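Local coordinates for protein BamaA.19900.a (Balamuthia mandrillaris, PDB 6VZZ) that binds glucose and, as a glucokinase, probably phosphorylates it at the 6-hydroxyl with ATP, at residues Pro377-Leu380 against Asn381-Gly384; Ser225-Gly228 against Pro229-Ala233; Phe345-Gln348 against Asn349-Ser352. All blocks are in the same frame, centred on the assembly; numbering follows the deposited sequence.

Contact 1 (Pro377-Leu380 against Asn381-Gly384)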
loop_
_atom_site.group_PDB
_atom_site.type_symbol
_atom_site.label_atom_id
_atom_site.label_comp_id
_atom_site.label_asym_id
_atom_site.label_seq_id
_atom_site.Cartn_x
_atom_site.Cartn_y
_atom_site.Cartn_z
ATOM N N PRO A 377 15.849 8.016 -21.941
ATOM C CA PRO A 377 16.567 6.963 -21.215
ATOM C C PRO A 377 17.502 7.581 -20.190
ATOM O O PRO A 377 18.298 8.464 -20.506
ATOM C CB PRO A 377 17.346 6.227 -22.314
ATOM C CG PRO A 377 16.748 6.660 -23.592
ATOM C CD PRO A 377 16.204 8.039 -23.367
ATOM N N VAL A 378 17.373 7.134 -18.951
ATOM C CA VAL A 378 18.264 7.548 -17.879
ATOM C C VAL A 378 18.097 6.504 -16.786
ATOM O O VAL A 378 16.975 6.076 -16.487
ATOM C CB VAL A 378 17.964 8.981 -17.390
ATOM C CG1 VAL A 378 16.518 9.133 -16.964
ATOM C CG2 VAL A 378 18.888 9.351 -16.250
ATOM N N ASN A 379 19.198 6.022 -16.228
ATOM C CA ASN A 379 19.076 4.929 -15.271
ATOM C C ASN A 379 18.866 5.561 -13.903
ATOM O O ASN A 379 19.805 5.920 -13.198
ATOM C CB ASN A 379 20.277 3.995 -15.325
ATOM C CG ASN A 379 19.945 2.616 -14.777
ATOM O OD1 ASN A 379 19.085 2.482 -13.911
ATOM N ND2 ASN A 379 20.601 1.588 -15.293
ATOM N N LEU A 380 17.599 5.742 -13.547
ATOM C CA LEU A 380 17.266 6.374 -12.280
ATOM C C LEU A 380 17.713 5.521 -11.105
ATOM O O LEU A 380 18.033 6.060 -10.041
ATOM C CB LEU A 380 15.759 6.647 -12.218
ATOM C CG LEU A 380 15.244 7.805 -13.083
ATOM C CD1 LEU A 380 13.723 7.793 -13.152
ATOM C CD2 LEU A 380 15.722 9.140 -12.545
ATOM N N ASN A 381 17.742 4.196 -11.280
ATOM C CA ASN A 381 18.228 3.308 -10.231
ATOM C C ASN A 381 19.672 3.620 -9.873
ATOM O O ASN A 381 20.033 3.650 -8.689
ATOM C CB ASN A 381 18.108 1.852 -10.680
ATOM C CG ASN A 381 16.679 1.447 -10.954
ATOM O OD1 ASN A 381 15.763 2.270 -10.877
ATOM N ND2 ASN A 381 16.477 0.178 -11.291
ATOM N N LEU A 382 20.516 3.834 -10.887
ATOM C CA LEU A 382 21.921 4.114 -10.632
ATOM C C LEU A 382 22.091 5.452 -9.933
ATOM O O LEU A 382 22.908 5.571 -9.012
ATOM C CB LEU A 382 22.719 4.085 -11.934
ATOM C CG LEU A 382 22.902 2.722 -12.598
ATOM C CD1 LEU A 382 23.609 2.907 -13.911
ATOM C CD2 LEU A 382 23.686 1.786 -11.697
ATOM N N HIS A 383 21.327 6.469 -10.354
ATOM C CA HIS A 383 21.357 7.748 -9.654
ATOM C C HIS A 383 20.977 7.566 -8.191
ATOM O O HIS A 383 21.650 8.090 -7.295
ATOM C CB HIS A 383 20.421 8.759 -10.325
ATOM C CG HIS A 383 20.993 9.401 -11.549
ATOM N ND1 HIS A 383 20.661 9.000 -12.826
ATOM C CD2 HIS A 383 21.866 10.425 -11.694
ATOM C CE1 HIS A 383 21.305 9.747 -13.704
ATOM N NE2 HIS A 383 22.045 10.618 -13.043
ATOM N N GLY A 384 19.901 6.815 -7.935
ATOM C CA GLY A 384 19.469 6.586 -6.566
ATOM C C GLY A 384 20.509 5.843 -5.753
ATOM O O GLY A 384 20.853 6.249 -4.638
#

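Contact 2 (Ser225-Gly228 against Pro229-Ala233)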
loop_
_atom_site.group_PDB
_atom_site.type_symbol
_atom_site.label_atom_id
_atom_site.label_comp_id
_atom_site.label_asym_id
_atom_site.label_seq_id
_atom_site.Cartn_x
_atom_site.Cartn_y
_atom_site.Cartn_z
ATOM N N SER A 225 -7.215 -8.069 -9.894
ATOM C CA SER A 225 -8.631 -7.815 -9.751
ATOM C C SER A 225 -9.352 -8.033 -11.075
ATOM O O SER A 225 -8.784 -7.786 -12.140
ATOM C CB SER A 225 -8.869 -6.381 -9.270
ATOM O OG SER A 225 -8.698 -6.313 -7.873
ATOM N N PRO A 226 -10.599 -8.488 -11.051
ATOM C CA PRO A 226 -11.360 -8.671 -12.291
ATOM C C PRO A 226 -11.999 -7.352 -12.710
ATOM O O PRO A 226 -11.863 -6.340 -12.034
ATOM C CB PRO A 226 -12.412 -9.701 -11.891
ATOM C CG PRO A 226 -12.708 -9.368 -10.484
ATOM C CD PRO A 226 -11.391 -8.882 -9.873
ATOM N N VAL A 227 -12.694 -7.372 -13.851
ATOM C CA VAL A 227 -13.551 -6.249 -14.222
ATOM C C VAL A 227 -14.957 -6.523 -13.715
ATOM O O VAL A 227 -15.245 -7.614 -13.202
ATOM C CB VAL A 227 -13.596 -6.008 -15.743
ATOM C CG1 VAL A 227 -12.299 -5.455 -16.243
ATOM C CG2 VAL A 227 -13.969 -7.292 -16.477
ATOM N N GLY A 228 -15.847 -5.548 -13.898
ATOM C CA GLY A 228 -17.247 -5.740 -13.625
ATOM C C GLY A 228 -17.874 -6.763 -14.555
ATOM O O GLY A 228 -17.542 -6.851 -15.744
ATOM N N PRO A 229 -18.804 -7.558 -14.019
ATOM C CA PRO A 229 -19.437 -8.618 -14.829
ATOM C C PRO A 229 -20.115 -8.128 -16.100
ATOM O O PRO A 229 -20.255 -8.914 -17.043
ATOM C CB PRO A 229 -20.451 -9.231 -13.856
ATOM C CG PRO A 229 -19.827 -9.005 -12.493
ATOM C CD PRO A 229 -19.134 -7.668 -12.585
ATOM N N ALA A 230 -20.526 -6.865 -16.170
ATOM C CA ALA A 230 -21.141 -6.324 -17.376
ATOM C C ALA A 230 -20.132 -5.705 -18.335
ATOM O O ALA A 230 -20.521 -5.284 -19.426
ATOM C CB ALA A 230 -22.198 -5.276 -17.011
ATOM N N ASN A 231 -18.861 -5.613 -17.946
ATOM C CA ASN A 231 -17.832 -5.111 -18.847
ATOM C C ASN A 231 -17.721 -6.020 -20.069
ATOM O O ASN A 231 -17.832 -7.244 -19.960
ATOM C CB ASN A 231 -16.497 -5.040 -18.099
ATOM C CG ASN A 231 -15.438 -4.245 -18.837
ATOM O OD1 ASN A 231 -14.933 -4.667 -19.874
ATOM N ND2 ASN A 231 -15.064 -3.105 -18.276
ATOM N N ALA A 232 -17.505 -5.421 -21.241
ATOM C CA ALA A 232 -17.430 -6.220 -22.462
ATOM C C ALA A 232 -16.223 -7.144 -22.479
ATOM O O ALA A 232 -16.192 -8.092 -23.272
ATOM C CB ALA A 232 -17.382 -5.318 -23.691
ATOM N N ALA A 233 -15.223 -6.885 -21.639
ATOM C CA ALA A 233 -14.022 -7.701 -21.589
ATOM C C ALA A 233 -14.090 -8.783 -20.517
ATOM O O ALA A 233 -13.086 -9.459 -20.271
ATOM C CB ALA A 233 -12.793 -6.812 -21.363
HETATM O O HOH W 1 -15.706 -3.007 -15.219
#

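Contact 3 (Phe345-Gln348 against Asn349-Ser352)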
loop_
_atom_site.group_PDB
_atom_site.type_symbol
_atom_site.label_atom_id
_atom_site.label_comp_id
_atom_site.label_asym_id
_atom_site.label_seq_id
_atom_site.Cartn_x
_atom_site.Cartn_y
_atom_site.Cartn_z
ATOM N N PHE A 345 2.879 3.674 -27.828
ATOM C CA PHE A 345 1.724 2.789 -27.715
ATOM C C PHE A 345 0.710 3.353 -26.737
ATOM O O PHE A 345 -0.502 3.308 -26.985
ATOM C CB PHE A 345 2.141 1.387 -27.272
ATOM C CG PHE A 345 0.976 0.466 -27.065
ATOM C CD1 PHE A 345 0.466 -0.274 -28.123
ATOM C CD2 PHE A 345 0.358 0.368 -25.826
ATOM C CE1 PHE A 345 -0.630 -1.107 -27.948
ATOM C CE2 PHE A 345 -0.745 -0.463 -25.647
ATOM C CZ PHE A 345 -1.237 -1.199 -26.709
ATOM N N LEU A 346 1.196 3.901 -25.626
ATOM C CA LEU A 346 0.324 4.442 -24.594
ATOM C C LEU A 346 -0.537 5.586 -25.135
ATOM O O LEU A 346 -1.744 5.649 -24.866
ATOM C CB LEU A 346 1.197 4.892 -23.430
ATOM C CG LEU A 346 0.742 4.880 -21.984
ATOM C CD1 LEU A 346 1.963 5.069 -21.090
ATOM C CD2 LEU A 346 -0.260 6.003 -21.763
ATOM N N GLU A 347 0.056 6.480 -25.928
ATOM C CA GLU A 347 -0.710 7.586 -26.494
ATOM C C GLU A 347 -1.635 7.136 -27.620
ATOM O O GLU A 347 -2.702 7.736 -27.814
ATOM C CB GLU A 347 0.230 8.682 -26.995
ATOM C CG GLU A 347 0.847 9.510 -25.877
ATOM C CD GLU A 347 -0.164 10.413 -25.183
ATOM O OE1 GLU A 347 -1.316 10.509 -25.653
ATOM O OE2 GLU A 347 0.197 11.036 -24.164
ATOM N N GLN A 348 -1.255 6.103 -28.378
ATOM C CA GLN A 348 -2.165 5.614 -29.412
ATOM C C GLN A 348 -3.424 5.010 -28.809
ATOM O O GLN A 348 -4.470 4.986 -29.462
ATOM C CB GLN A 348 -1.489 4.575 -30.297
ATOM C CG GLN A 348 -0.286 5.058 -31.054
ATOM C CD GLN A 348 0.469 3.912 -31.702
ATOM O OE1 GLN A 348 0.517 2.793 -31.171
ATOM N NE2 GLN A 348 1.051 4.176 -32.864
ATOM N N ASN A 349 -3.349 4.525 -27.573
ATOM C CA ASN A 349 -4.449 3.813 -26.936
ATOM C C ASN A 349 -4.886 4.503 -25.651
ATOM O O ASN A 349 -5.261 3.855 -24.672
ATOM C CB ASN A 349 -4.056 2.365 -26.682
ATOM C CG ASN A 349 -3.753 1.625 -27.969
ATOM O OD1 ASN A 349 -4.664 1.171 -28.660
ATOM N ND2 ASN A 349 -2.475 1.529 -28.315
ATOM N N LEU A 350 -4.879 5.838 -25.664
ATOM C CA LEU A 350 -5.090 6.604 -24.443
ATOM C C LEU A 350 -6.483 6.373 -23.866
ATOM O O LEU A 350 -6.627 6.150 -22.659
ATOM C CB LEU A 350 -4.860 8.087 -24.721
ATOM C CG LEU A 350 -4.843 8.992 -23.491
ATOM C CD1 LEU A 350 -3.583 8.760 -22.669
ATOM C CD2 LEU A 350 -4.969 10.443 -23.915
ATOM N N GLU A 351 -7.526 6.443 -24.711
ATOM C CA GLU A 351 -8.893 6.257 -24.222
ATOM C C GLU A 351 -9.067 4.891 -23.573
ATOM O O GLU A 351 -9.706 4.769 -22.521
ATOM C CB GLU A 351 -9.914 6.410 -25.352
ATOM C CG GLU A 351 -9.693 7.569 -26.304
ATOM C CD GLU A 351 -8.841 7.194 -27.521
ATOM O OE1 GLU A 351 -8.060 6.207 -27.460
ATOM O OE2 GLU A 351 -8.962 7.900 -28.546
ATOM N N SER A 352 -8.520 3.849 -24.190
ATOM C CA SER A 352 -8.632 2.515 -23.614
ATOM C C SER A 352 -7.968 2.455 -22.247
ATOM O O SER A 352 -8.479 1.803 -21.327
ATOM C CB SER A 352 -8.013 1.492 -24.560
ATOM O OG SER A 352 -8.382 1.787 -25.898
#

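Contact 1 (Pro377-Leu380 against Asn381-Gly384)
N381 meets N379 at the start of helix 380-389, where N379 holds the N-cap position. The CB of N381 lies 3.4 Å from OD1 of N379, and the two amide planes are turned 55° apart. The amide of N381 finds its polar partners outside the segment: its OD1 bonds T150, and its ND2 bonds the carboxylate of D42, which also receives a weak bond from ND2 of N379. Two asparagines of this helix start are thus gathered round one acid.

L382 follows. Its isobutyl group rests against the flat amide of N379, with CD1 3.6 Å from ND2, while its backbone N gives only a weak bond to the O of N379. The CG of N379, anti to its own backbone N (chi1 -158°), is carried beside the carbonyl carbon and onto this leucine.

H383 grips that same carbonyl twice. Its backbone N reaches the O of N379 at 3.3 Å, the first turn of the helix, and ND1 of its ring reaches this O at 3.2 Å from well above the carbonyl plane. NE2 makes a weak bond to the O of D59. CG2 of V378 packs against CE1 of the imidazole at 3.5 Å. F61 stacks edge-to-face on the ring. G384 closes the next turn, its N 2.9 Å from the O of L380.

L380 and H383 lean on helix 146-159, through M157 for both and V154 for L380. L382 and N379 turn to strand 47-54, touching A51 and R49, so the helix start is wedged between that helix and the strand.

Contact 2 (Ser225-Gly228 against Pro229-Ala233)
A type I beta turn from G228 to N231, overlapping at N231 with an Asx turn, leads the chain from the loop after strand 213-216 into helix 234-249. The first turn is closed by the backbone N of N231 and the O of G228, 2.8 Å apart, and the N-H points fairly straight at its acceptor (154°). P229 and A230 fill the two corner positions; the proline ring, with its fixed phi, suits the first of them.

V227 packs against N231 across the turn. Its CG2 is 3.8 Å from CB of N231, and the two side chains cross at about a right angle, so the isopropyl group lies against CB and CG of the asparagine. CG of N231 stands anti to its backbone N (chi1 -167°), which swings the amide back over V227. From there ND2 donates to a water 3.1 Å away, and the backbone N of G228 donates to this same water at 2.9 Å, bridging the amide to the first residue of the turn.

Around it, V227 also touches Y234 and E237 of helix 234-249 and R318 of helix 303-327. The second subunit packs against this loop: its S245 meets P229, its K251 meets A230, and the backbone of A230 is hydrogen-bonded to it. The loop therefore helps build the dimer interface.

The Asx turn itself sets the approach to A233, the N-cap of helix 234-249: OD1 of N231 takes the backbone N-H of A233 on a lone pair, in the amide plane, at 2.8 Å.

Contact 3 (Phe345-Gln348 against Asn349-Ser352)
The amide of N349 holds the carbonyl of F345 where helix 343-348 ends and helix 350-357 begins. ND2 donates to the O of F345 at 3.0 Å, with an N-H angle of 157° and the oxygen near the amide plane. The backbone N of N349 adds only weak bonds, to the O of F345 and to the O of L346. At the other end of the amide, OD1 is bonded by H306 of helix 303-327.

With CG anti to the carbonyl carbon (chi1 -62°), the amide folds back over the preceding turn. ND2 therefore also lies over one face of the F345 ring, 3.2 Å above its plane and displaced toward the rim; ring and amide planes stand 36° apart. Farther out, L350 and E347 run side by side, and CD1 of L350 sits 4.4 Å from CD2 of L346, beside L170 and W171 of strand 167-171.

A buried amide thus has partners at both ends. Its N-H side serves a carbonyl whose backbone bond is weak at this break between helices, and the pull of that carbonyl and of H306 together should fix which way the amide is flipped.

Overall arrangement
Contact 1 lies near the sugar: the side chain of N381 is about 7 Å from a bound glucose and touches D146, a residue of the glucose pocket. Contacts 2 and 3 lie on the same side of the chain's centre, 20 Å apart between centres and about 9 Å at their nearest atoms. Contact 1 is 37 Å from contact 2 and 26 Å from contact 3, centre to centre, and none of the three touches another. Helix 303-327 touches both contact 2 and contact 3. Contact 2 meets the second subunit, whereas no other chain of the assembly touches contacts 1 and 3. Each contact sits at a helix end or just before a helix: N379, A233 and N349 hold N-cap positions.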